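Orotidine 5'-phosphate decarboxylase (Pyrococcus horikoshii, PDB 2CZD) probably catalyses the decarboxylation of orotidine 5'-monophosphate to UMP, the last step of de novo UMP biosynthesis, as a homodimeric TIM-barrel enzyme. Local coordinates at residues T86-M94 / L120-I131; G11-K19 / I42-T50. One frame throughout, in Å; residues are numbered along the deposited sequence.

Contact 1 (T86-M94 / L120-I131); sequences TFVGRDSVM and LTDRFIEVANEI
Glu-130 OE2 takes two N-H groups of Arg-90 in a salt bridge. NE delivers the stronger bond, 3.0 Å from OE2 and nearly straight at 167°, while NH2 adds weak, longer bonds to both carboxylate oxygens. OE2 lies in the guanidinium plane, but NE meets it on the syn side, 30° out of the carboxylate plane. The bridge ties together neighbouring outer helices of the TIM barrel, 90-97 and 121-131, which follow successive strands. Arg-90 runs extended from CG to NE across the gap, and Val-127 CG2 lies over one guanidinium face, 3.4 Å from NH2. NH1 turns to Glu-115 of the second subunit, so one arginine serves both the helix pair and the dimer. Swapping Arg-90 for an alanine would probably leave Glu-130 and that neighbouring Glu-115 without their positive partner and take the cover off Val-127 CG2.

Deeper in, Val-93 CG1 rests on Ile-131 CD1 at 3.6 Å. Thr-86 turns OG1 beside its backbone N, where it bonds to Val-105 O, and this leaves CG2 facing Phe-124 CD1 at 3.6 Å. Phe-87 stacks on Phe-87 of the second subunit and also meets Phe-124 obliquely, the ring planes 59° apart. Their closest atoms are Phe-87 CD2, at the edge of the Phe-124 ring, and Phe-124 CZ, a tight 3.3 Å.

Contact 2 (G11-K19 / I42-T50); sequences GERAIKIAK and IIRRLKEET
Ile-15 makes the main apolar contact, as a knob set into the hole formed by Ile-42, Arg-45, Leu-46 and Glu-49. Helices 11-21 and 41-50 are neighbours on the outside of the TIM barrel, and the two segments run in similar directions, 32° apart with axes 9.9 Å from each other. The branches of Ile-15 divide the work: CG1 lies 3.9 Å from Leu-46 CD2, CG2 rests on the aliphatic CG of Glu-49, also at 3.9 Å, and CD1 reaches Ile-42 CD1 and the Arg-45 guanidinium. Farther along, Ala-18 CB meets Thr-50 CG2 at 4.0 Å, and Leu-46 continues inward onto Val-30 and Ile-54 of the barrel strands.

The charged contact lies outside this core. Arg-45, bent at chi3, brings NH2 to Glu-12 OE2 near the guanidinium plane, and the two flat groups are only 21° apart. The 2.5 Å modelled between Arg-45 NH2 and Glu-12 OE2 is too short for a normal hydrogen bond, so the charges pair but the exact geometry is doubtful.

One bond stays within a helix. Thr-50 OG1 donates to Leu-46 O at 2.9 Å from above the carbonyl plane, opposite the face used by Thr-50 N, and also meets Val-52 N just past the helix end.

The helix pair is thus probably held mainly by buried apolar packing, the ion pair adding to it at the exposed rim.

From the N terminus, the chain makes strand 2-5 and helix 11-21, then strand 27-31 and helix 32-38, before helix 41-50 comes back against helix 11-21 and closes contact 2. Strand 53-60, helix 64-76 and strand 81-85 follow. Contact 1 opens after them and closes when helix 121-131 packs beside helix 90-97, with strand 101-105 in between. The two loops are in series, neither nested nor crossed. The centres of contact 1 and contact 2 are about 32 Å apart, on opposite sides of the chain's centre. Each joins neighbouring helices of the barrel's outer layer; contact 1 also meets the second subunit, whereas contact 2 touches no other chain of the dimer.

Contact 1 (T86-M94 / L120-I131)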
loop_
_atom_site.group_PDB
_atom_site.type_symbol
_atom_site.label_atom_id
_atom_site.label_comp_id
_atom_site.label_asym_id
_atom_site.label_seq_id
_atom_site.Cartn_x
_atom_site.Cartn_y
_atom_site.Cartn_z
ATOM N N THR B 86 10.106 1.989 -3.119
ATOM C CA THR B 86 11.525 1.856 -2.803
ATOM C C THR B 86 11.784 2.361 -1.377
ATOM O O THR B 86 12.680 1.863 -0.694
ATOM C CB THR B 86 12.382 2.728 -3.756
ATOM O OG1 THR B 86 12.103 2.343 -5.104
ATOM C CG2 THR B 86 13.868 2.523 -3.519
ATOM N N PHE B 87 10.983 3.344 -0.944
ATOM C CA PHE B 87 11.147 4.049 0.350
ATOM C C PHE B 87 11.245 3.184 1.598
ATOM O O PHE B 87 11.987 3.512 2.518
ATOM C CB PHE B 87 9.965 5.045 0.524
ATOM C CG PHE B 87 10.319 6.393 1.124
ATOM C CD1 PHE B 87 10.844 6.502 2.403
ATOM C CD2 PHE B 87 10.059 7.565 0.414
ATOM C CE1 PHE B 87 11.115 7.776 2.970
ATOM C CE2 PHE B 87 10.333 8.847 0.990
ATOM C CZ PHE B 87 10.858 8.926 2.254
ATOM N N VAL B 88 10.515 2.075 1.621
ATOM C CA VAL B 88 10.461 1.222 2.790
ATOM C C VAL B 88 11.688 0.344 2.989
ATOM O O VAL B 88 11.858 -0.251 4.044
ATOM C CB VAL B 88 9.123 0.414 2.758
ATOM C CG1 VAL B 88 8.964 -0.482 3.978
ATOM C CG2 VAL B 88 7.959 1.417 2.747
ATOM N N GLY B 89 12.550 0.266 1.983
ATOM C CA GLY B 89 13.754 -0.524 2.164
ATOM C C GLY B 89 13.928 -1.641 1.158
ATOM O O GLY B 89 12.962 -2.117 0.571
ATOM N N ARG B 90 15.178 -2.056 0.979
ATOM C CA ARG B 90 15.522 -3.124 0.048
ATOM C C ARG B 90 14.940 -4.486 0.459
ATOM O O ARG B 90 14.594 -5.289 -0.405
ATOM C CB ARG B 90 17.043 -3.222 -0.060
ATOM C CG ARG B 90 17.665 -1.982 -0.681
ATOM C CD ARG B 90 19.174 -1.966 -0.419
ATOM N NE ARG B 90 19.913 -0.913 -1.133
ATOM C CZ ARG B 90 19.939 0.390 -0.828
ATOM N NH1 ARG B 90 19.250 0.889 0.200
ATOM N NH2 ARG B 90 20.718 1.206 -1.546
ATOM N N ASP B 91 14.830 -4.747 1.759
ATOM C CA ASP B 91 14.259 -6.014 2.196
ATOM C C ASP B 91 12.793 -6.116 1.800
ATOM O O ASP B 91 12.349 -7.174 1.350
ATOM C CB ASP B 91 14.469 -6.267 3.710
ATOM C CG ASP B 91 14.115 -5.074 4.593
ATOM O OD1 ASP B 91 14.330 -5.183 5.821
ATOM O OD2 ASP B 91 13.633 -4.048 4.095
ATOM N N SER B 92 12.047 -5.024 1.952
ATOM C CA SER B 92 10.651 -5.027 1.551
ATOM C C SER B 92 10.510 -5.180 0.036
ATOM O O SER B 92 9.563 -5.822 -0.427
ATOM C CB SER B 92 9.938 -3.772 2.055
ATOM O OG SER B 92 9.750 -3.866 3.465
ATOM N N VAL B 93 11.458 -4.634 -0.734
ATOM C CA VAL B 93 11.410 -4.790 -2.189
ATOM C C VAL B 93 11.754 -6.235 -2.545
ATOM O O VAL B 93 11.026 -6.886 -3.318
ATOM C CB VAL B 93 12.439 -3.885 -2.884
ATOM C CG1 VAL B 93 12.433 -4.165 -4.382
ATOM C CG2 VAL B 93 12.095 -2.414 -2.641
ATOM N N MET B 94 12.838 -6.761 -1.959
ATOM C CA MET B 94 13.240 -8.117 -2.307
ATOM C C MET B 94 12.252 -9.189 -1.871
ATOM O O MET B 94 12.174 -10.259 -2.494
ATOM C CB MET B 94 14.648 -8.412 -1.767
ATOM C CG MET B 94 15.759 -7.657 -2.491
ATOM S SD MET B 94 15.780 -7.914 -4.286
ATOM C CE MET B 94 16.168 -9.604 -4.385
ATOM N N LEU B 120 14.282 12.484 -3.013
ATOM C CA LEU B 120 15.106 11.283 -2.908
ATOM C C LEU B 120 15.201 10.466 -4.203
ATOM O O LEU B 120 15.845 9.424 -4.219
ATOM C CB LEU B 120 14.570 10.371 -1.792
ATOM C CG LEU B 120 14.942 10.760 -0.351
ATOM C CD1 LEU B 120 14.084 9.998 0.650
ATOM C CD2 LEU B 120 16.417 10.454 -0.118
ATOM N N THR B 121 14.569 10.925 -5.278
ATOM C CA THR B 121 14.587 10.168 -6.521
ATOM C C THR B 121 15.975 9.737 -6.984
ATOM O O THR B 121 16.156 8.611 -7.438
ATOM C CB THR B 121 13.880 10.958 -7.652
ATOM O OG1 THR B 121 12.487 11.076 -7.340
ATOM C CG2 THR B 121 14.047 10.264 -8.997
ATOM N N ASP B 122 16.960 10.617 -6.905
ATOM C CA ASP B 122 18.283 10.185 -7.345
ATOM C C ASP B 122 18.738 8.954 -6.558
ATOM O O ASP B 122 19.319 8.011 -7.110
ATOM C CB ASP B 122 19.302 11.307 -7.157
ATOM C CG ASP B 122 19.149 12.410 -8.174
ATOM O OD1 ASP B 122 18.350 12.263 -9.129
ATOM O OD2 ASP B 122 19.849 13.434 -8.016
ATOM N N ARG B 123 18.457 8.949 -5.259
ATOM C CA ARG B 123 18.868 7.822 -4.435
ATOM C C ARG B 123 18.030 6.586 -4.732
ATOM O O ARG B 123 18.534 5.469 -4.698
ATOM C CB ARG B 123 18.782 8.190 -2.956
ATOM C CG ARG B 123 19.740 9.321 -2.600
ATOM C CD ARG B 123 19.770 9.567 -1.118
ATOM N NE ARG B 123 20.334 8.426 -0.406
ATOM C CZ ARG B 123 20.104 8.170 0.875
ATOM N NH1 ARG B 123 19.325 8.975 1.571
ATOM N NH2 ARG B 123 20.661 7.112 1.450
ATOM N N PHE B 124 16.741 6.787 -5.007
ATOM C CA PHE B 124 15.889 5.650 -5.321
ATOM C C PHE B 124 16.311 5.028 -6.654
ATOM O O PHE B 124 16.207 3.810 -6.842
ATOM C CB PHE B 124 14.410 6.066 -5.371
ATOM C CG PHE B 124 13.851 6.495 -4.036
ATOM C CD1 PHE B 124 14.386 5.998 -2.851
ATOM C CD2 PHE B 124 12.745 7.344 -3.976
ATOM C CE1 PHE B 124 13.824 6.334 -1.613
ATOM C CE2 PHE B 124 12.174 7.692 -2.740
ATOM C CZ PHE B 124 12.715 7.183 -1.565
ATOM N N ILE B 125 16.766 5.853 -7.594
ATOM C CA ILE B 125 17.232 5.288 -8.862
ATOM C C ILE B 125 18.476 4.408 -8.600
ATOM O O ILE B 125 18.624 3.345 -9.205
ATOM C CB ILE B 125 17.560 6.396 -9.877
ATOM C CG1 ILE B 125 16.260 7.051 -10.346
ATOM C CG2 ILE B 125 18.311 5.809 -11.082
ATOM C CD1 ILE B 125 16.514 8.341 -11.107
ATOM N N GLU B 126 19.366 4.847 -7.706
ATOM C CA GLU B 126 20.537 4.043 -7.377
ATOM C C GLU B 126 20.077 2.713 -6.786
ATOM O O GLU B 126 20.658 1.673 -7.085
ATOM C CB GLU B 126 21.433 4.772 -6.368
ATOM C CG GLU B 126 22.000 6.076 -6.906
ATOM C CD GLU B 126 22.779 6.850 -5.865
ATOM O OE1 GLU B 126 22.424 6.772 -4.670
ATOM O OE2 GLU B 126 23.740 7.556 -6.251
ATOM N N VAL B 127 19.049 2.723 -5.937
ATOM C CA VAL B 127 18.574 1.448 -5.384
ATOM C C VAL B 127 18.024 0.576 -6.516
ATOM O O VAL B 127 18.293 -0.619 -6.567
ATOM C CB VAL B 127 17.463 1.636 -4.307
ATOM C CG1 VAL B 127 17.003 0.282 -3.799
ATOM C CG2 VAL B 127 17.958 2.499 -3.152
ATOM N N ALA B 128 17.240 1.161 -7.421
ATOM C CA ALA B 128 16.722 0.390 -8.552
ATOM C C ALA B 128 17.897 -0.165 -9.394
ATOM O O ALA B 128 17.842 -1.277 -9.891
ATOM C CB ALA B 128 15.815 1.268 -9.420
ATOM N N ASN B 129 18.965 0.608 -9.553
ATOM C CA ASN B 129 20.094 0.102 -10.330
ATOM C C ASN B 129 20.720 -1.128 -9.666
ATOM O O ASN B 129 21.205 -2.029 -10.350
ATOM C CB ASN B 129 21.133 1.203 -10.512
ATOM C CG ASN B 129 20.688 2.250 -11.502
ATOM O OD1 ASN B 129 19.750 2.024 -12.277
ATOM N ND2 ASN B 129 21.365 3.389 -11.499
ATOM N N GLU B 130 20.693 -1.173 -8.337
ATOM C CA GLU B 130 21.260 -2.295 -7.600
ATOM C C GLU B 130 20.359 -3.515 -7.726
ATOM O O GLU B 130 20.817 -4.629 -8.006
ATOM C CB GLU B 130 21.380 -1.960 -6.105
ATOM C CG GLU B 130 22.415 -0.912 -5.710
ATOM C CD GLU B 130 22.453 -0.674 -4.188
ATOM O OE1 GLU B 130 23.196 0.227 -3.750
ATOM O OE2 GLU B 130 21.744 -1.384 -3.425
ATOM N N ILE B 131 19.062 -3.296 -7.529
ATOM C CA ILE B 131 18.098 -4.383 -7.550
ATOM C C ILE B 131 17.749 -4.920 -8.934
ATOM O O ILE B 131 17.465 -6.109 -9.090
ATOM C CB ILE B 131 16.816 -3.949 -6.791
ATOM C CG1 ILE B 131 17.120 -3.920 -5.283
ATOM C CG2 ILE B 131 15.653 -4.910 -7.081
ATOM C CD1 ILE B 131 15.983 -3.431 -4.421
#

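Contact 2 (G11-K19 / I42-T50)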
loop_
_atom_site.group_PDB
_atom_site.type_symbol
_atom_site.label_atom_id
_atom_site.label_comp_id
_atom_site.label_asym_id
_atom_site.label_seq_id
_atom_site.Cartn_x
_atom_site.Cartn_y
_atom_site.Cartn_z
ATOM N N GLY B 11 -16.505 -5.126 -12.694
ATOM C CA GLY B 11 -15.881 -6.330 -13.217
ATOM C C GLY B 11 -16.212 -6.777 -14.631
ATOM O O GLY B 11 -15.315 -6.935 -15.466
ATOM N N GLU B 12 -17.492 -7.011 -14.907
ATOM C CA GLU B 12 -17.892 -7.456 -16.231
ATOM C C GLU B 12 -17.506 -6.463 -17.327
ATOM O O GLU B 12 -17.029 -6.859 -18.386
ATOM C CB GLU B 12 -19.400 -7.714 -16.281
ATOM C CG GLU B 12 -19.862 -8.862 -15.404
ATOM C CD GLU B 12 -19.171 -10.172 -15.741
ATOM O OE1 GLU B 12 -19.177 -10.576 -16.924
ATOM O OE2 GLU B 12 -18.621 -10.808 -14.816
ATOM N N ARG B 13 -17.708 -5.176 -17.072
ATOM C CA ARG B 13 -17.376 -4.164 -18.065
ATOM C C ARG B 13 -15.868 -4.093 -18.279
ATOM O O ARG B 13 -15.389 -3.987 -19.411
ATOM C CB ARG B 13 -17.899 -2.795 -17.627
ATOM C CG ARG B 13 -17.853 -1.757 -18.738
ATOM C CD ARG B 13 -18.782 -0.588 -18.433
ATOM N NE ARG B 13 -18.161 0.424 -17.587
ATOM C CZ ARG B 13 -17.336 1.368 -18.029
ATOM N NH1 ARG B 13 -16.811 2.245 -17.180
ATOM N NH2 ARG B 13 -17.041 1.440 -19.322
ATOM N N ALA B 14 -15.114 -4.155 -17.187
ATOM C CA ALA B 14 -13.656 -4.103 -17.287
ATOM C C ALA B 14 -13.115 -5.210 -18.193
ATOM O O ALA B 14 -12.244 -4.968 -19.030
ATOM C CB ALA B 14 -13.037 -4.210 -15.907
ATOM N N ILE B 15 -13.635 -6.423 -18.024
ATOM C CA ILE B 15 -13.199 -7.565 -18.815
ATOM C C ILE B 15 -13.555 -7.370 -20.287
ATOM O O ILE B 15 -12.748 -7.670 -21.168
ATOM C CB ILE B 15 -13.829 -8.871 -18.271
ATOM C CG1 ILE B 15 -13.255 -9.164 -16.882
ATOM C CG2 ILE B 15 -13.568 -10.026 -19.213
ATOM C CD1 ILE B 15 -13.898 -10.358 -16.199
ATOM N N LYS B 16 -14.753 -6.851 -20.547
ATOM C CA LYS B 16 -15.198 -6.604 -21.915
ATOM C C LYS B 16 -14.306 -5.583 -22.599
ATOM O O LYS B 16 -13.918 -5.762 -23.749
ATOM C CB LYS B 16 -16.645 -6.107 -21.929
ATOM C CG LYS B 16 -17.660 -7.188 -21.600
ATOM C CD LYS B 16 -19.086 -6.699 -21.798
ATOM C CE LYS B 16 -20.096 -7.838 -21.595
ATOM N NZ LYS B 16 -20.005 -8.408 -20.220
ATOM N N ILE B 17 -13.973 -4.517 -21.883
ATOM C CA ILE B 17 -13.110 -3.483 -22.444
ATOM C C ILE B 17 -11.708 -4.031 -22.710
ATOM O O ILE B 17 -11.134 -3.797 -23.773
ATOM C CB ILE B 17 -13.039 -2.253 -21.501
ATOM C CG1 ILE B 17 -14.402 -1.556 -21.466
ATOM C CG2 ILE B 17 -11.966 -1.282 -21.962
ATOM C CD1 ILE B 17 -14.494 -0.427 -20.463
ATOM N N ALA B 18 -11.155 -4.781 -21.760
ATOM C CA ALA B 18 -9.820 -5.331 -21.957
ATOM C C ALA B 18 -9.765 -6.256 -23.173
ATOM O O ALA B 18 -8.811 -6.223 -23.946
ATOM C CB ALA B 18 -9.359 -6.077 -20.689
ATOM N N LYS B 19 -10.793 -7.081 -23.345
ATOM C CA LYS B 19 -10.822 -7.996 -24.475
ATOM C C LYS B 19 -10.898 -7.236 -25.794
ATOM O O LYS B 19 -10.283 -7.627 -26.788
ATOM C CB LYS B 19 -12.027 -8.943 -24.356
ATOM C CG LYS B 19 -11.942 -10.142 -25.287
ATOM C CD LYS B 19 -12.202 -9.765 -26.749
ATOM C CE LYS B 19 -11.399 -10.652 -27.695
ATOM N NZ LYS B 19 -9.918 -10.424 -27.502
ATOM N N ILE B 42 -10.339 -11.145 -9.731
ATOM C CA ILE B 42 -10.569 -10.387 -10.958
ATOM C C ILE B 42 -9.277 -10.509 -11.774
ATOM O O ILE B 42 -9.279 -10.454 -13.006
ATOM C CB ILE B 42 -10.879 -8.870 -10.671
ATOM C CG1 ILE B 42 -11.228 -8.133 -11.967
ATOM C CG2 ILE B 42 -9.668 -8.163 -10.062
ATOM C CD1 ILE B 42 -12.500 -8.601 -12.629
ATOM N N ILE B 43 -8.162 -10.671 -11.077
ATOM C CA ILE B 43 -6.893 -10.807 -11.780
ATOM C C ILE B 43 -6.854 -12.118 -12.577
ATOM O O ILE B 43 -6.411 -12.136 -13.721
ATOM C CB ILE B 43 -5.702 -10.763 -10.796
ATOM C CG1 ILE B 43 -5.572 -9.354 -10.222
ATOM C CG2 ILE B 43 -4.415 -11.133 -11.500
ATOM C CD1 ILE B 43 -4.594 -9.267 -9.053
ATOM N N ARG B 44 -7.326 -13.209 -11.978
ATOM C CA ARG B 44 -7.310 -14.485 -12.684
ATOM C C ARG B 44 -8.328 -14.464 -13.805
ATOM O O ARG B 44 -8.077 -15.008 -14.887
ATOM C CB ARG B 44 -7.599 -15.662 -11.746
ATOM C CG ARG B 44 -7.619 -17.036 -12.456
ATOM C CD ARG B 44 -6.256 -17.442 -13.074
ATOM N NE ARG B 44 -5.228 -17.741 -12.070
ATOM C CZ ARG B 44 -3.928 -17.842 -12.336
ATOM N NH1 ARG B 44 -3.487 -17.675 -13.576
ATOM N NH2 ARG B 44 -3.064 -18.099 -11.363
ATOM N N ARG B 45 -9.474 -13.836 -13.559
ATOM C CA ARG B 45 -10.503 -13.759 -14.594
ATOM C C ARG B 45 -9.920 -13.025 -15.802
ATOM O O ARG B 45 -10.064 -13.473 -16.948
ATOM C CB ARG B 45 -11.735 -13.007 -14.088
ATOM C CG ARG B 45 -12.445 -13.658 -12.919
ATOM C CD ARG B 45 -13.516 -12.722 -12.360
ATOM N NE ARG B 45 -14.440 -12.311 -13.409
ATOM C CZ ARG B 45 -15.429 -11.439 -13.249
ATOM N NH1 ARG B 45 -15.633 -10.865 -12.067
ATOM N NH2 ARG B 45 -16.224 -11.150 -14.273
ATOM N N LEU B 46 -9.256 -11.899 -15.544
ATOM C CA LEU B 46 -8.647 -11.119 -16.611
ATOM C C LEU B 46 -7.576 -11.942 -17.330
ATOM O O LEU B 46 -7.518 -11.949 -18.564
ATOM C CB LEU B 46 -8.032 -9.822 -16.051
ATOM C CG LEU B 46 -8.978 -8.665 -15.684
ATOM C CD1 LEU B 46 -8.239 -7.634 -14.819
ATOM C CD2 LEU B 46 -9.531 -8.022 -16.958
ATOM N N LYS B 47 -6.749 -12.659 -16.577
ATOM C CA LYS B 47 -5.703 -13.458 -17.206
ATOM C C LYS B 47 -6.309 -14.547 -18.096
ATOM O O LYS B 47 -5.850 -14.763 -19.213
ATOM C CB LYS B 47 -4.796 -14.105 -16.145
ATOM C CG LYS B 47 -3.690 -14.989 -16.714
ATOM C CD LYS B 47 -2.846 -14.240 -17.764
ATOM C CE LYS B 47 -2.064 -13.056 -17.170
ATOM N NZ LYS B 47 -0.960 -13.517 -16.272
ATOM N N GLU B 48 -7.338 -15.226 -17.597
ATOM C CA GLU B 48 -7.970 -16.295 -18.366
ATOM C C GLU B 48 -8.731 -15.774 -19.583
ATOM O O GLU B 48 -8.703 -16.386 -20.658
ATOM C CB GLU B 48 -8.917 -17.090 -17.467
ATOM C CG GLU B 48 -8.213 -17.895 -16.372
ATOM C CD GLU B 48 -7.440 -19.083 -16.923
ATOM O OE1 GLU B 48 -7.988 -19.806 -17.788
ATOM O OE2 GLU B 48 -6.291 -19.297 -16.481
ATOM N N GLU B 49 -9.399 -14.641 -19.414
ATOM C CA GLU B 49 -10.199 -14.039 -20.482
ATOM C C GLU B 49 -9.436 -13.330 -21.597
ATOM O O GLU B 49 -9.870 -13.356 -22.747
ATOM C CB GLU B 49 -11.197 -13.042 -19.886
ATOM C CG GLU B 49 -12.339 -13.674 -19.117
ATOM C CD GLU B 49 -13.300 -14.392 -20.032
ATOM O OE1 GLU B 49 -13.838 -13.731 -20.950
ATOM O OE2 GLU B 49 -13.507 -15.610 -19.846
ATOM N N THR B 50 -8.300 -12.713 -21.270
ATOM C CA THR B 50 -7.534 -11.942 -22.251
ATOM C C THR B 50 -6.136 -12.435 -22.621
ATOM O O THR B 50 -5.627 -12.094 -23.690
ATOM C CB THR B 50 -7.344 -10.492 -21.775
ATOM O OG1 THR B 50 -6.311 -10.465 -20.777
ATOM C CG2 THR B 50 -8.624 -9.951 -21.166
#